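Local coordinates for protein helicase of the snf2/rad54 family (Sulfolobus solfataricus, PDB 1Z5Z) that probably couples ATP hydrolysis to movement along double-stranded DNA as a SWI2/SNF2-type ATPase, of which this is the C-terminal domain, at residues Gly66-Thr71 with Trp251-Ser256; Gln77-Pro82 with Thr225-Ile230; Ser95-Arg100 with Leu220-Thr225. All coordinates share one frame; numbering follows the deposited sequence.

Contact 1: Gly66-Thr71 with Trp251-Ser256; sequences GMILST and WITELS
Ile-68 and Thr-253 meet where helix 61-78 passes the end of the short helix 250-253. The tight part of the contact is the packing of the isoleucine on the threonine. Ile-68 uses both of its branches: CD1 presses on the backbone of Thr-253, 3.5 Å from the carbonyl oxygen O of that residue, while Ile-68 CG2 lies 4.1 Å from Thr-253 CG2. With chi1 at -66°, CG2 of Ile-68 stands opposite the backbone N and CG1 beside it, which spreads the two branches along the threonine. Leu-260 of helix 257-264 and Ile-56 close over Ile-68 as well, so this side is buried.

The solvent side is looser and belongs to Leu-69. This exposed residue gives up little surface here; only the end of its side chain reaches the contact, CD2 lying aslant over the threonine methyl at 3.7 Å from Thr-253 CG2. Cutting Ile-68 back to alanine takes away both branches and is likely to open a gap beside the Thr-253 backbone, with Leu-260 and Ile-56 losing their packing partner.

Thr-253 shows how a residue of mixed character can be divided between two tasks. Its OG1 is hydrogen-bonded to the carbonyl oxygen of Ser-250, and its methyl faces the neighbour. No hydrogen bond joins the two segments themselves, whose fit rests on methyl packing and on a methyl set against a carbonyl; the directed bond comes from one turn earlier in helix 61-78, where Arg-64 NH1 reaches Leu-255 O.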
ATOM      1  N   GLY A  66      -0.263  12.997 -17.378  1.00 45.00           N
ATOM      2  CA  GLY A  66       0.065  11.600 -17.577  1.00 43.88           C
ATOM      3  C   GLY A  66       1.487  11.224 -17.167  1.00 45.26           C
ATOM      4  O   GLY A  66       1.756  10.073 -16.804  1.00 45.11           O
ATOM      5  N   MET A  67       2.416  12.171 -17.235  1.00 43.80           N
ATOM      6  CA  MET A  67       3.785  11.862 -16.857  1.00 44.06           C
ATOM      7  C   MET A  67       3.853  11.729 -15.347  1.00 41.06           C
ATOM      8  O   MET A  67       4.485  10.825 -14.820  1.00 43.07           O
ATOM      9  CB  MET A  67       4.757  12.951 -17.339  1.00 44.79           C
ATOM     10  CG  MET A  67       6.207  12.638 -17.032  1.00 42.87           C
ATOM     11  SD  MET A  67       7.322  13.861 -17.740  1.00 43.82           S
ATOM     12  CE  MET A  67       7.625  13.120 -19.367  1.00 45.45           C
ATOM     13  N   ILE A  68       3.187  12.635 -14.657  1.00 39.77           N
ATOM     14  CA  ILE A  68       3.153  12.587 -13.211  1.00 39.36           C
ATOM     15  C   ILE A  68       2.465  11.278 -12.802  1.00 41.88           C
ATOM     16  O   ILE A  68       2.970  10.549 -11.947  1.00 40.22           O
ATOM     17  CB  ILE A  68       2.382  13.776 -12.652  1.00 37.41           C
ATOM     18  CG1 ILE A  68       3.157  15.065 -12.956  1.00 37.10           C
ATOM     19  CG2 ILE A  68       2.143  13.593 -11.157  1.00 39.45           C
ATOM     20  CD1 ILE A  68       2.412  16.333 -12.534  1.00 37.72           C
ATOM     21  N   LEU A  69       1.330  10.967 -13.429  1.00 40.47           N
ATOM     22  CA  LEU A  69       0.599   9.733 -13.109  1.00 40.31           C
ATOM     23  C   LEU A  69       1.454   8.485 -13.186  1.00 37.74           C
ATOM     24  O   LEU A  69       1.427   7.644 -12.283  1.00 38.80           O
ATOM     25  CB  LEU A  69      -0.649   9.585 -13.998  1.00 41.62           C
ATOM     26  CG  LEU A  69      -1.791  10.425 -13.417  1.00 46.92           C
ATOM     27  CD1 LEU A  69      -3.112  10.198 -14.180  1.00 49.28           C
ATOM     28  CD2 LEU A  69      -1.986  10.039 -11.961  1.00 47.86           C
ATOM     29  N   SER A  70       2.220   8.349 -14.253  1.00 37.25           N
ATOM     30  CA  SER A  70       3.100   7.195 -14.381  1.00 36.83           C
ATOM     31  C   SER A  70       4.152   7.172 -13.273  1.00 38.97           C
ATOM     32  O   SER A  70       4.451   6.108 -12.718  1.00 39.25           O
ATOM     33  CB  SER A  70       3.811   7.208 -15.727  1.00 32.85           C
ATOM     34  OG  SER A  70       2.863   6.989 -16.748  1.00 41.23           O
ATOM     35  N   THR A  71       4.736   8.324 -12.948  1.00 36.79           N
ATOM     36  CA  THR A  71       5.734   8.302 -11.892  1.00 36.40           C
ATOM     37  C   THR A  71       5.059   7.882 -10.577  1.00 32.85           C
ATOM     38  O   THR A  71       5.559   7.012  -9.891  1.00 37.07           O
ATOM     39  CB  THR A  71       6.442   9.666 -11.729  1.00 36.91           C
ATOM     40  OG1 THR A  71       7.161   9.962 -12.929  1.00 36.24           O
ATOM     41  CG2 THR A  71       7.484   9.611 -10.580  1.00 37.84           C
ATOM     42  N   TRP A 251      -5.515  16.212  -7.464  1.00 61.64           N
ATOM     43  CA  TRP A 251      -4.865  17.404  -6.931  1.00 59.22           C
ATOM     44  C   TRP A 251      -3.347  17.339  -7.079  1.00 56.36           C
ATOM     45  O   TRP A 251      -2.706  18.374  -7.282  1.00 55.00           O
ATOM     46  CB  TRP A 251      -5.215  17.595  -5.459  1.00 60.07           C
ATOM     47  CG  TRP A 251      -4.702  16.504  -4.568  1.00 60.87           C
ATOM     48  CD1 TRP A 251      -5.265  15.275  -4.358  1.00 61.87           C
ATOM     49  CD2 TRP A 251      -3.514  16.540  -3.770  1.00 60.80           C
ATOM     50  NE1 TRP A 251      -4.506  14.549  -3.469  1.00 61.25           N
ATOM     51  CE2 TRP A 251      -3.427  15.304  -3.090  1.00 61.06           C
ATOM     52  CE3 TRP A 251      -2.522  17.502  -3.553  1.00 60.81           C
ATOM     53  CZ2 TRP A 251      -2.380  15.001  -2.227  1.00 57.52           C
ATOM     54  CZ3 TRP A 251      -1.482  17.198  -2.692  1.00 59.61           C
ATOM     55  CH2 TRP A 251      -1.425  15.960  -2.036  1.00 56.50           C
ATOM     56  N   ILE A 252      -2.779  16.135  -6.986  1.00 52.90           N
ATOM     57  CA  ILE A 252      -1.326  15.982  -7.113  1.00 52.30           C
ATOM     58  C   ILE A 252      -0.820  16.262  -8.528  1.00 51.76           C
ATOM     59  O   ILE A 252       0.239  16.864  -8.701  1.00 52.11           O
ATOM     60  CB  ILE A 252      -0.829  14.561  -6.731  1.00 51.45           C
ATOM     61  CG1 ILE A 252      -1.067  14.270  -5.247  1.00 52.01           C
ATOM     62  CG2 ILE A 252       0.669  14.456  -6.981  1.00 49.96           C
ATOM     63  CD1 ILE A 252      -0.436  12.947  -4.797  1.00 47.92           C
ATOM     64  N   THR A 253      -1.571  15.827  -9.539  1.00 49.51           N
ATOM     65  CA  THR A 253      -1.159  16.033 -10.927  1.00 49.53           C
ATOM     66  C   THR A 253      -1.249  17.490 -11.355  1.00 49.32           C
ATOM     67  O   THR A 253      -0.786  17.856 -12.426  1.00 52.75           O
ATOM     68  CB  THR A 253      -2.014  15.192 -11.895  1.00 49.44           C
ATOM     69  OG1 THR A 253      -3.376  15.622 -11.819  1.00 42.87           O
ATOM     70  CG2 THR A 253      -1.939  13.697 -11.524  1.00 48.63           C
ATOM     71  N   GLU A 254      -1.844  18.323 -10.516  1.00 50.09           N
ATOM     72  CA  GLU A 254      -1.966  19.741 -10.824  1.00 51.27           C
ATOM     73  C   GLU A 254      -1.091  20.675  -9.963  1.00 51.14           C
ATOM     74  O   GLU A 254      -1.204  21.893 -10.035  1.00 50.87           O
ATOM     75  CB  GLU A 254      -3.434  20.142 -10.719  1.00 55.65           C
ATOM     76  CG  GLU A 254      -4.320  19.262 -11.575  1.00 61.62           C
ATOM     77  CD  GLU A 254      -5.755  19.708 -11.584  1.00 65.88           C
ATOM     78  OE1 GLU A 254      -6.339  19.829 -10.485  1.00 67.97           O
ATOM     79  OE2 GLU A 254      -6.299  19.932 -12.690  1.00 69.98           O
ATOM     80  N   LEU A 255      -0.218  20.105  -9.140  1.00 49.41           N
ATOM     81  CA  LEU A 255       0.675  20.914  -8.307  1.00 49.44           C
ATOM     82  C   LEU A 255       1.769  21.539  -9.181  1.00 47.98           C
ATOM     83  O   LEU A 255       2.096  21.032 -10.257  1.00 47.46           O
ATOM     84  CB  LEU A 255       1.369  20.036  -7.252  1.00 47.43           C
ATOM     85  CG  LEU A 255       0.537  19.197  -6.288  1.00 47.39           C
ATOM     86  CD1 LEU A 255       1.467  18.243  -5.515  1.00 52.57           C
ATOM     87  CD2 LEU A 255      -0.222  20.102  -5.329  1.00 46.14           C
ATOM     88  N   SER A 256       2.347  22.634  -8.712  1.00 46.43           N
ATOM     89  CA  SER A 256       3.450  23.240  -9.445  1.00 46.15           C
ATOM     90  C   SER A 256       4.595  22.216  -9.334  1.00 46.68           C
ATOM     91  O   SER A 256       4.568  21.312  -8.476  1.00 45.52           O
ATOM     92  CB  SER A 256       3.887  24.532  -8.755  1.00 45.89           C
ATOM     93  OG  SER A 256       4.442  24.245  -7.472  1.00 44.22           O
TER

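Contact 2: Gln77-Pro82 with Thr225-Ile230; sequences QIVDHP and TLEEKI
Asp-80 and Glu-227 approach each other around one shared cation. The ammonium NZ of Lys-97 makes salt bridges to Asp-80 OD1 and to Glu-227 OE1, and also bonds to the carbonyl oxygen of Phe-190. The two acidic oxygens, Asp-80 OD1 and Glu-227 OE1, are 4.2 Å apart, a spacing that the lysine would be expected to make tolerable; without its charge, one carboxylate might well take up a proton. The other oxygen of Glu-227, OE2, is hydrogen-bonded to the backbone N of Ser-222, and this second grip limits rotation of the carboxylate.

Val-79 fills the space beside these charges. Its CG2 lies over the carboxylate of Glu-227, 3.3 Å from OE1 and 3.5 Å from CD of that residue, the two side chains running past each other in opposite senses. Its CG1 turns to Thr-225 instead, meeting the CG2 methyl tip to tip at 4.0 Å. The chi1 of -57° aims the two valine methyls at these different partners, and Tyr-45 of helix 39-55 touches both Val-79 and Thr-225.

The motif on this side is a helix N-cap. Thr-225 stands just before helix 226-236, and its OG1, which has a second partner in Ser-222, accepts from Glu-227 N at 3.1 Å with an N-H...O angle of 143°. Glu-227 therefore has its backbone held by the cap and its side chain held by neighbours, in the first turn of a helix, where the helix dipole would favour a negative charge. Across from it, Gln-77 O accepts from both Asp-80 N and His-81 N, the latter at 3.0 Å, which ties down the backbone carrying Val-79 and Asp-80.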
ATOM      1  N   GLN A  77       4.514   1.492  -6.312  1.00 30.88           N
ATOM      2  CA  GLN A  77       4.885   0.090  -6.397  1.00 33.34           C
ATOM      3  C   GLN A  77       6.242  -0.187  -5.747  1.00 31.42           C
ATOM      4  O   GLN A  77       6.408  -1.202  -5.097  1.00 31.83           O
ATOM      5  CB  GLN A  77       4.911  -0.366  -7.854  1.00 29.07           C
ATOM      6  CG  GLN A  77       3.510  -0.405  -8.485  1.00 36.48           C
ATOM      7  CD  GLN A  77       3.586  -0.737  -9.985  1.00 42.58           C
ATOM      8  OE1 GLN A  77       3.189  -1.814 -10.413  1.00 42.60           O
ATOM      9  NE2 GLN A  77       4.140   0.183 -10.767  1.00 43.21           N
ATOM     10  N   ILE A  78       7.186   0.732  -5.926  1.00 29.57           N
ATOM     11  CA  ILE A  78       8.518   0.584  -5.364  1.00 32.70           C
ATOM     12  C   ILE A  78       8.469   0.531  -3.840  1.00 30.24           C
ATOM     13  O   ILE A  78       9.153  -0.307  -3.227  1.00 32.70           O
ATOM     14  CB  ILE A  78       9.443   1.773  -5.830  1.00 32.34           C
ATOM     15  CG1 ILE A  78       9.844   1.570  -7.313  1.00 32.44           C
ATOM     16  CG2 ILE A  78      10.663   1.894  -4.939  1.00 33.85           C
ATOM     17  CD1 ILE A  78      10.693   2.731  -7.850  1.00 31.38           C
ATOM     18  N   VAL A  79       7.658   1.387  -3.219  1.00 27.46           N
ATOM     19  CA  VAL A  79       7.607   1.349  -1.752  1.00 28.90           C
ATOM     20  C   VAL A  79       6.901   0.127  -1.179  1.00 29.62           C
ATOM     21  O   VAL A  79       6.951  -0.101   0.037  1.00 32.50           O
ATOM     22  CB  VAL A  79       6.970   2.623  -1.151  1.00 31.32           C
ATOM     23  CG1 VAL A  79       7.780   3.869  -1.633  1.00 26.53           C
ATOM     24  CG2 VAL A  79       5.497   2.723  -1.558  1.00 29.25           C
ATOM     25  N   ASP A  80       6.248  -0.659  -2.044  1.00 28.52           N
ATOM     26  CA  ASP A  80       5.571  -1.875  -1.619  1.00 28.06           C
ATOM     27  C   ASP A  80       6.561  -3.028  -1.763  1.00 28.80           C
ATOM     28  O   ASP A  80       6.785  -3.763  -0.838  1.00 28.82           O
ATOM     29  CB  ASP A  80       4.345  -2.153  -2.512  1.00 29.80           C
ATOM     30  CG  ASP A  80       3.074  -1.532  -1.975  1.00 27.97           C
ATOM     31  OD1 ASP A  80       3.151  -0.648  -1.060  1.00 29.97           O
ATOM     32  OD2 ASP A  80       1.999  -1.933  -2.470  1.00 27.29           O
ATOM     33  N   HIS A  81       7.127  -3.203  -2.959  1.00 32.37           N
ATOM     34  CA  HIS A  81       8.071  -4.289  -3.185  1.00 33.63           C
ATOM     35  C   HIS A  81       8.765  -4.155  -4.533  1.00 36.50           C
ATOM     36  O   HIS A  81       8.112  -4.107  -5.590  1.00 38.79           O
ATOM     37  CB  HIS A  81       7.357  -5.630  -3.126  1.00 32.14           C
ATOM     38  CG  HIS A  81       8.277  -6.791  -2.906  1.00 34.02           C
ATOM     39  ND1 HIS A  81       9.312  -7.104  -3.767  1.00 34.86           N
ATOM     40  CD2 HIS A  81       8.341  -7.692  -1.894  1.00 32.01           C
ATOM     41  CE1 HIS A  81       9.976  -8.142  -3.292  1.00 37.95           C
ATOM     42  NE2 HIS A  81       9.404  -8.519  -2.157  1.00 38.11           N
ATOM     43  N   PRO A  82      10.103  -4.120  -4.526  1.00 37.98           N
ATOM     44  CA  PRO A  82      10.826  -3.982  -5.785  1.00 37.02           C
ATOM     45  C   PRO A  82      10.461  -5.006  -6.867  1.00 36.96           C
ATOM     46  O   PRO A  82      10.577  -4.711  -8.051  1.00 36.24           O
ATOM     47  CB  PRO A  82      12.291  -4.067  -5.353  1.00 40.20           C
ATOM     48  CG  PRO A  82      12.256  -4.805  -4.065  1.00 41.27           C
ATOM     49  CD  PRO A  82      11.039  -4.228  -3.393  1.00 37.15           C
ATOM     50  N   THR A 225       8.850   9.185   2.171  1.00 33.29           N
ATOM     51  CA  THR A 225       8.365   9.108   0.794  1.00 32.33           C
ATOM     52  C   THR A 225       7.063   9.818   0.666  1.00 31.24           C
ATOM     53  O   THR A 225       6.550  10.361   1.656  1.00 31.32           O
ATOM     54  CB  THR A 225       8.116   7.673   0.387  1.00 32.21           C
ATOM     55  OG1 THR A 225       7.031   7.183   1.168  1.00 26.81           O
ATOM     56  CG2 THR A 225       9.343   6.827   0.649  1.00 32.05           C
ATOM     57  N   LEU A 226       6.498   9.772  -0.543  1.00 28.27           N
ATOM     58  CA  LEU A 226       5.223  10.426  -0.784  1.00 28.72           C
ATOM     59  C   LEU A 226       4.181   9.828   0.136  1.00 30.86           C
ATOM     60  O   LEU A 226       3.182  10.507   0.407  1.00 30.81           O
ATOM     61  CB  LEU A 226       4.746  10.259  -2.267  1.00 30.52           C
ATOM     62  CG  LEU A 226       4.187   8.898  -2.702  1.00 29.73           C
ATOM     63  CD1 LEU A 226       3.634   9.025  -4.101  1.00 29.71           C
ATOM     64  CD2 LEU A 226       5.263   7.816  -2.688  1.00 27.11           C
ATOM     65  N   GLU A 227       4.371   8.581   0.607  1.00 29.43           N
ATOM     66  CA  GLU A 227       3.334   8.030   1.492  1.00 31.07           C
ATOM     67  C   GLU A 227       3.311   8.836   2.805  1.00 35.79           C
ATOM     68  O   GLU A 227       2.250   9.138   3.373  1.00 34.20           O
ATOM     69  CB  GLU A 227       3.614   6.564   1.808  1.00 33.73           C
ATOM     70  CG  GLU A 227       3.511   5.625   0.594  1.00 34.13           C
ATOM     71  CD  GLU A 227       3.651   4.163   0.988  1.00 38.65           C
ATOM     72  OE1 GLU A 227       2.922   3.295   0.437  1.00 37.14           O
ATOM     73  OE2 GLU A 227       4.510   3.875   1.841  1.00 36.97           O
ATOM     74  N   GLU A 228       4.495   9.179   3.303  1.00 31.66           N
ATOM     75  CA  GLU A 228       4.561   9.954   4.528  1.00 34.36           C
ATOM     76  C   GLU A 228       4.007  11.366   4.319  1.00 30.21           C
ATOM     77  O   GLU A 228       3.267  11.859   5.170  1.00 35.13           O
ATOM     78  CB  GLU A 228       6.002  10.069   5.031  1.00 34.44           C
ATOM     79  CG  GLU A 228       6.055  10.733   6.413  1.00 43.53           C
ATOM     80  CD  GLU A 228       7.296  10.332   7.156  1.00 45.26           C
ATOM     81  OE1 GLU A 228       7.173   9.982   8.349  1.00 51.74           O
ATOM     82  OE2 GLU A 228       8.376  10.351   6.540  1.00 41.08           O
ATOM     83  N   LYS A 229       4.410  12.018   3.220  1.00 32.38           N
ATOM     84  CA  LYS A 229       3.959  13.380   2.889  1.00 35.34           C
ATOM     85  C   LYS A 229       2.468  13.509   2.748  1.00 38.54           C
ATOM     86  O   LYS A 229       1.853  14.429   3.296  1.00 37.79           O
ATOM     87  CB  LYS A 229       4.579  13.856   1.583  1.00 36.05           C
ATOM     88  CG  LYS A 229       5.927  14.506   1.725  1.00 39.61           C
ATOM     89  CD  LYS A 229       6.863  13.655   2.501  1.00 43.18           C
ATOM     90  CE  LYS A 229       8.228  14.270   2.528  1.00 40.73           C
ATOM     91  NZ  LYS A 229       9.131  13.158   2.279  1.00 38.47           N
ATOM     92  N   ILE A 230       1.881  12.616   1.969  1.00 35.95           N
ATOM     93  CA  ILE A 230       0.449  12.672   1.805  1.00 38.17           C
ATOM     94  C   ILE A 230      -0.254  12.439   3.134  1.00 37.35           C
ATOM     95  O   ILE A 230      -1.194  13.145   3.473  1.00 40.69           O
ATOM     96  CB  ILE A 230      -0.027  11.645   0.776  1.00 37.47           C
ATOM     97  CG1 ILE A 230       0.340  12.131  -0.623  1.00 37.12           C
ATOM     98  CG2 ILE A 230      -1.521  11.471   0.907  1.00 40.63           C
ATOM     99  CD1 ILE A 230       0.676  10.992  -1.634  1.00 38.11           C
TER

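Contact 3: Ser95-Arg100 with Leu220-Thr225; sequences SGKMIR and LISVGT
Between Lys-97 and Leu-220 the flat groups are peptide units, with no ring involved. The carbonyl oxygen O of Lys-97 has the methyl CD1 of Leu-220 against it at 3.9 Å. Further along the strand segment, the peptide carbonyl of Ser-222 is approached on one face by two donors of a single residue: Thr-225 N, closing a type II turn from Ser-222 to Thr-225, and Thr-225 OG1, at 2.7 Å from Ser-222 O and tilted 35° from the carbonyl plane.

Lys-97 takes part in every close approach of the contact. Its chain is extended beyond CG, with CD anti to CA (chi2 -167°), which carries the stem aslant across Leu-220 until CE lies 3.5 Å from Ser-222 OG. On the way CB rests on Leu-220 CD1, and CD lies 4.0 Å from Leu-220 CB. Leu-220 continues onto Thr-101 and Ile-104 of helix 96-110, which makes it an apolar link between this helix and strand 216-222 of the parallel sheet, in the RecA-like lobe expected of a helicase C-terminal domain. The start of the helix is set by Ser-95, an N-cap whose OG accepts from Met-98 N at 2.9 Å in a nearly straight bond of 167°. On the far side of the helix, Met-98 packs against helix 122-136.

The lysine is thus used in two ways. Its hydrocarbon stem behaves as a nonpolar side chain that seals helix against strand, and its length carries NZ to Glu-227 and Asp-80; without these carboxylates the buried ammonium would probably be costly.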
ATOM      1  N   SER A  95      11.730  -5.856   0.995  1.00 35.12           N
ATOM      2  CA  SER A  95      10.740  -4.831   1.302  1.00 32.35           C
ATOM      3  C   SER A  95      10.636  -4.355   2.777  1.00 30.02           C
ATOM      4  O   SER A  95      10.283  -5.113   3.653  1.00 31.06           O
ATOM      5  CB  SER A  95       9.350  -5.325   0.779  1.00 29.08           C
ATOM      6  OG  SER A  95       8.278  -4.603   1.398  1.00 30.39           O
ATOM      7  N   GLY A  96      10.928  -3.083   3.026  1.00 34.39           N
ATOM      8  CA  GLY A  96      10.779  -2.554   4.380  1.00 32.70           C
ATOM      9  C   GLY A  96       9.408  -2.892   4.960  1.00 35.66           C
ATOM     10  O   GLY A  96       9.325  -3.282   6.128  1.00 30.27           O
ATOM     11  N   LYS A  97       8.342  -2.761   4.143  1.00 30.12           N
ATOM     12  CA  LYS A  97       6.962  -3.067   4.554  1.00 28.94           C
ATOM     13  C   LYS A  97       6.723  -4.538   4.853  1.00 28.54           C
ATOM     14  O   LYS A  97       6.073  -4.881   5.838  1.00 30.65           O
ATOM     15  CB  LYS A  97       5.943  -2.625   3.463  1.00 29.17           C
ATOM     16  CG  LYS A  97       5.697  -1.118   3.399  1.00 26.39           C
ATOM     17  CD  LYS A  97       4.452  -0.804   2.543  1.00 26.11           C
ATOM     18  CE  LYS A  97       4.275   0.678   2.356  1.00 26.26           C
ATOM     19  NZ  LYS A  97       3.203   0.961   1.383  1.00 27.56           N
ATOM     20  N   MET A  98       7.218  -5.410   3.978  1.00 28.61           N
ATOM     21  CA  MET A  98       7.087  -6.850   4.173  1.00 29.13           C
ATOM     22  C   MET A  98       7.809  -7.224   5.471  1.00 33.43           C
ATOM     23  O   MET A  98       7.331  -8.044   6.244  1.00 33.14           O
ATOM     24  CB  MET A  98       7.740  -7.600   3.004  1.00 31.11           C
ATOM     25  CG  MET A  98       6.831  -8.429   2.115  1.00 34.34           C
ATOM     26  SD  MET A  98       5.032  -8.416   2.339  1.00 36.08           S
ATOM     27  CE  MET A  98       4.968  -9.759   3.415  1.00 30.92           C
ATOM     28  N   ILE A  99       8.965  -6.619   5.708  1.00 34.16           N
ATOM     29  CA  ILE A  99       9.716  -6.925   6.917  1.00 37.28           C
ATOM     30  C   ILE A  99       8.890  -6.568   8.154  1.00 37.06           C
ATOM     31  O   ILE A  99       8.846  -7.346   9.104  1.00 34.50           O
ATOM     32  CB  ILE A  99      11.061  -6.163   6.927  1.00 38.60           C
ATOM     33  CG1 ILE A  99      12.027  -6.818   5.946  1.00 38.20           C
ATOM     34  CG2 ILE A  99      11.661  -6.125   8.357  1.00 43.19           C
ATOM     35  CD1 ILE A  99      13.156  -5.878   5.480  1.00 39.80           C
ATOM     36  N   ARG A 100       8.240  -5.406   8.156  1.00 34.48           N
ATOM     37  CA  ARG A 100       7.439  -5.054   9.315  1.00 36.18           C
ATOM     38  C   ARG A 100       6.181  -5.912   9.365  1.00 35.47           C
ATOM     39  O   ARG A 100       5.691  -6.227  10.451  1.00 33.94           O
ATOM     40  CB  ARG A 100       7.031  -3.569   9.300  1.00 38.95           C
ATOM     41  CG  ARG A 100       8.170  -2.619   9.544  1.00 47.76           C
ATOM     42  CD  ARG A 100       8.602  -2.652  11.004  1.00 53.91           C
ATOM     43  NE  ARG A 100       8.362  -1.362  11.639  1.00 59.25           N
ATOM     44  CZ  ARG A 100       7.501  -1.164  12.634  1.00 60.69           C
ATOM     45  NH1 ARG A 100       7.351   0.063  13.134  1.00 58.86           N
ATOM     46  NH2 ARG A 100       6.799  -2.188  13.130  1.00 57.82           N
ATOM     47  N   LEU A 220       0.652   0.934   7.070  1.00 27.45           N
ATOM     48  CA  LEU A 220       2.058   0.952   6.760  1.00 29.60           C
ATOM     49  C   LEU A 220       2.394   2.233   5.994  1.00 29.53           C
ATOM     50  O   LEU A 220       1.698   2.587   5.036  1.00 28.90           O
ATOM     51  CB  LEU A 220       2.430  -0.288   5.937  1.00 28.62           C
ATOM     52  CG  LEU A 220       2.074  -1.648   6.588  1.00 30.75           C
ATOM     53  CD1 LEU A 220       2.842  -2.737   5.877  1.00 30.37           C
ATOM     54  CD2 LEU A 220       2.424  -1.682   8.081  1.00 31.65           C
ATOM     55  N   ILE A 221       3.466   2.911   6.389  1.00 25.63           N
ATOM     56  CA  ILE A 221       3.878   4.156   5.719  1.00 30.60           C
ATOM     57  C   ILE A 221       5.364   4.175   5.459  1.00 32.45           C
ATOM     58  O   ILE A 221       6.150   4.005   6.398  1.00 32.33           O
ATOM     59  CB  ILE A 221       3.533   5.382   6.580  1.00 33.88           C
ATOM     60  CG1 ILE A 221       2.012   5.531   6.685  1.00 33.47           C
ATOM     61  CG2 ILE A 221       4.128   6.656   5.956  1.00 29.79           C
ATOM     62  CD1 ILE A 221       1.607   6.728   7.549  1.00 42.52           C
ATOM     63  N   SER A 222       5.769   4.349   4.201  1.00 29.40           N
ATOM     64  CA  SER A 222       7.194   4.398   3.879  1.00 32.98           C
ATOM     65  C   SER A 222       7.872   5.712   4.303  1.00 31.95           C
ATOM     66  O   SER A 222       7.537   6.810   3.824  1.00 26.70           O
ATOM     67  CB  SER A 222       7.419   4.123   2.392  1.00 31.15           C
ATOM     68  OG  SER A 222       7.136   2.756   2.166  1.00 37.44           O
ATOM     69  N   VAL A 223       8.819   5.579   5.237  1.00 32.80           N
ATOM     70  CA  VAL A 223       9.535   6.727   5.796  1.00 33.87           C
ATOM     71  C   VAL A 223      10.203   7.570   4.744  1.00 32.97           C
ATOM     72  O   VAL A 223      10.940   7.063   3.898  1.00 30.89           O
ATOM     73  CB  VAL A 223      10.601   6.279   6.858  1.00 39.60           C
ATOM     74  CG1 VAL A 223      11.437   7.494   7.307  1.00 39.63           C
ATOM     75  CG2 VAL A 223       9.882   5.642   8.082  1.00 33.57           C
ATOM     76  N   GLY A 224       9.894   8.865   4.790  1.00 33.33           N
ATOM     77  CA  GLY A 224      10.481   9.831   3.875  1.00 35.33           C
ATOM     78  C   GLY A 224      10.002   9.800   2.427  1.00 36.92           C
ATOM     79  O   GLY A 224      10.668  10.353   1.546  1.00 36.81           O
ATOM     80  N   THR A 225       8.850   9.185   2.171  1.00 33.29           N
ATOM     81  CA  THR A 225       8.365   9.108   0.794  1.00 32.33           C
ATOM     82  C   THR A 225       7.063   9.818   0.666  1.00 31.24           C
ATOM     83  O   THR A 225       6.550  10.361   1.656  1.00 31.32           O
ATOM     84  CB  THR A 225       8.116   7.673   0.387  1.00 32.21           C
ATOM     85  OG1 THR A 225       7.031   7.183   1.168  1.00 26.81           O
ATOM     86  CG2 THR A 225       9.343   6.827   0.649  1.00 32.05           C
TER

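In the fold
Contacts 2 and 3 form one continuous region, their centres about 7 Å apart. They share Thr-225, where strand 216-222 turns into helix 226-236, and Val-79 CB of contact 2 lies 3.3 Å from Ser-222 OG of contact 3. Lys-97 extends the helix-strand packing of contact 3 into the acidic pair of contact 2. Contact 1 stands further out, about 15 Å from contact 2 and 23 Å from contact 3 between centres. It joins contact 2 through helix 61-78, which serves both, and through packing of Ile-252 CD1 on Ile-230 CD1 at 3.9 Å. Helix 61-78 and helix 226-236 thus connect the sheet region with the C-terminal helices.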